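Local atomic coordinates of putative cell adhesion protein (PDB entry 4DGU), a protein that probably serves as a fimbrillin-like building block or adhesin of cell-surface pili in the gut bacterium Bacteroides thetaiotaomicron and binds zinc ions. Residues A[27-30]-A[31-34]. Numbering follows the deposited sequence.
Sequences TRTS and NDLF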
ATOM      1  N   THR A  27       0.037   2.967  14.924  1.00 41.00           N
ATOM      2  CA  THR A  27       1.293   2.915  14.168  1.00 40.97           C
ATOM      3  C   THR A  27       2.549   2.540  14.996  1.00 42.27           C
ATOM      4  O   THR A  27       2.796   3.028  16.092  1.00 43.02           O
ATOM      5  CB  THR A  27       1.542   4.205  13.349  1.00 45.74           C
ATOM      6  OG1 THR A  27       2.275   5.135  14.110  1.00 54.19           O
ATOM      7  CG2 THR A  27       0.279   4.834  12.845  1.00 37.00           C
ATOM      8  N   ARG A  28       3.322   1.651  14.413  1.00 37.87           N
ATOM      9  CA  ARG A  28       4.611   1.223  14.907  1.00 37.92           C
ATOM     10  C   ARG A  28       5.629   2.357  14.663  1.00 41.94           C
ATOM     11  O   ARG A  28       5.671   2.923  13.575  1.00 41.44           O
ATOM     12  CB  ARG A  28       5.028  -0.063  14.165  1.00 37.40           C
ATOM     13  CG  ARG A  28       6.482  -0.517  14.347  1.00 37.93           C
ATOM     14  CD  ARG A  28       6.734  -1.105  15.713  1.00 38.29           C
ATOM     15  NE  ARG A  28       6.242  -2.475  15.793  1.00 46.61           N
ATOM     16  CZ  ARG A  28       5.510  -2.953  16.791  1.00 56.58           C
ATOM     17  NH1 ARG A  28       5.143  -2.164  17.790  1.00 44.40           N
ATOM     18  NH2 ARG A  28       5.111  -4.218  16.781  1.00 43.95           N
ATOM     19  N   THR A  29       6.377   2.723  15.699  1.00 38.32           N
ATOM     20  CA  THR A  29       7.494   3.663  15.666  1.00 38.50           C
ATOM     21  C   THR A  29       8.684   2.869  16.112  1.00 42.08           C
ATOM     22  O   THR A  29       8.501   1.837  16.787  1.00 42.56           O
ATOM     23  CB  THR A  29       7.277   4.920  16.556  1.00 45.12           C
ATOM     24  OG1 THR A  29       7.174   4.535  17.924  1.00 43.04           O
ATOM     25  CG2 THR A  29       6.092   5.729  16.148  1.00 42.72           C
ATOM     26  N   SER A  30       9.900   3.334  15.782  1.00 36.98           N
ATOM     27  CA  SER A  30      11.131   2.663  16.213  1.00 37.54           C
ATOM     28  C   SER A  30      11.258   2.678  17.752  1.00 41.75           C
ATOM     29  O   SER A  30      11.993   1.861  18.312  1.00 42.48           O
ATOM     30  CB  SER A  30      12.358   3.306  15.569  1.00 40.53           C
ATOM     31  OG  SER A  30      12.607   4.585  16.133  1.00 47.01           O
ATOM     32  N   ASN A  31      10.551   3.624  18.417  1.00 38.50           N
ATOM     33  CA  ASN A  31      10.506   3.777  19.873  1.00 38.97           C
ATOM     34  C   ASN A  31       9.951   2.515  20.529  1.00 43.22           C
ATOM     35  O   ASN A  31      10.379   2.166  21.624  1.00 43.46           O
ATOM     36  CB  ASN A  31       9.633   4.993  20.269  1.00 41.24           C
ATOM     37  CG  ASN A  31      10.139   6.331  19.801  1.00 52.88           C
ATOM     38  OD1 ASN A  31       9.974   6.730  18.644  1.00 44.66           O
ATOM     39  ND2 ASN A  31      10.721   7.083  20.703  1.00 43.74           N
ATOM     40  N   ASP A  32       8.994   1.827  19.857  1.00 39.98           N
ATOM     41  CA  ASP A  32       8.363   0.608  20.343  1.00 40.39           C
ATOM     42  C   ASP A  32       9.380  -0.502  20.565  1.00 47.47           C
ATOM     43  O   ASP A  32       9.283  -1.237  21.557  1.00 50.31           O
ATOM     44  CB  ASP A  32       7.290   0.121  19.341  1.00 41.22           C
ATOM     45  CG  ASP A  32       6.094   1.024  19.172  1.00 44.30           C
ATOM     46  OD1 ASP A  32       5.816   1.813  20.093  1.00 49.23           O
ATOM     47  OD2 ASP A  32       5.389   0.885  18.155  1.00 41.16           O
ATOM     48  N   LEU A  33      10.313  -0.650  19.599  1.00 42.27           N
ATOM     49  CA  LEU A  33      11.341  -1.680  19.556  1.00 41.92           C
ATOM     50  C   LEU A  33      12.532  -1.247  20.342  1.00 45.34           C
ATOM     51  O   LEU A  33      13.146  -2.074  21.022  1.00 44.77           O
ATOM     52  CB  LEU A  33      11.766  -1.961  18.092  1.00 41.50           C
ATOM     53  CG  LEU A  33      10.648  -2.296  17.088  1.00 46.56           C
ATOM     54  CD1 LEU A  33      11.145  -2.233  15.661  1.00 45.60           C
ATOM     55  CD2 LEU A  33       9.926  -3.626  17.430  1.00 47.70           C
ATOM     56  N   PHE A  34      12.893   0.053  20.187  1.00 41.20           N
ATOM     57  CA  PHE A  34      14.035   0.698  20.802  1.00 41.83           C
ATOM     58  C   PHE A  34      13.591   1.909  21.636  1.00 48.00           C
ATOM     59  O   PHE A  34      13.682   3.051  21.165  1.00 49.61           O
ATOM     60  CB  PHE A  34      15.030   1.104  19.722  1.00 42.96           C
ATOM     61  CG  PHE A  34      15.511  -0.057  18.895  1.00 44.84           C
ATOM     62  CD1 PHE A  34      16.408  -0.980  19.420  1.00 48.95           C
ATOM     63  CD2 PHE A  34      15.085  -0.218  17.577  1.00 45.93           C
ATOM     64  CE1 PHE A  34      16.869  -2.046  18.639  1.00 50.96           C
ATOM     65  CE2 PHE A  34      15.547  -1.283  16.797  1.00 49.15           C
ATOM     66  CZ  PHE A  34      16.439  -2.190  17.331  1.00 49.10           C
TER
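The guanidinium of Arg28 carries Leu33 CD2 over one face, offset toward the rim, while the carboxylate of Asp32 meets its edge close to the plane. The two flat groups stand nearly perpendicular, at 86°, and are joined by a salt bridge of 3.1 Å between Arg28 NH1 and Asp32 OD2. With CG anti to the backbone N (chi1 168°) and two further bends along the chain, Arg28 curls back so that its CD also touches Asp32 OD2, at 3.4 Å. The same oxygen accepts the backbone N-H of Thr29 at 3.2 Å from Thr29 N to Asp32 OD2, and the two donors approach it from opposite faces of the carboxylate. The return bond, Asp32 N to Thr29 O at 3.1 Å, runs backbone to backbone, so the two residues are tied twice in the turn leading into the short helix 30-33. Replacing Asp32 by an alanine would probably leave Arg28 NH1 and the Thr29 N-H without their shared acceptor and the loop less firmly tied to the helix. One acceptor later, Ser30 O takes the N-H of Phe34 at 2.8 Å from Phe34 N, in the carbonyl plane. Across a subunit interface, Asp32 OD1 also pairs with Arg28 of the second subunit, and Arg28 NE donates to Pro25 O of the second subunit. The turn follows strand 13-20 and packs on the mixed sheet, with Ser30 and Phe34 against Pro131 of strand 120-135 and Leu33 against Thr225 of strand 225-230.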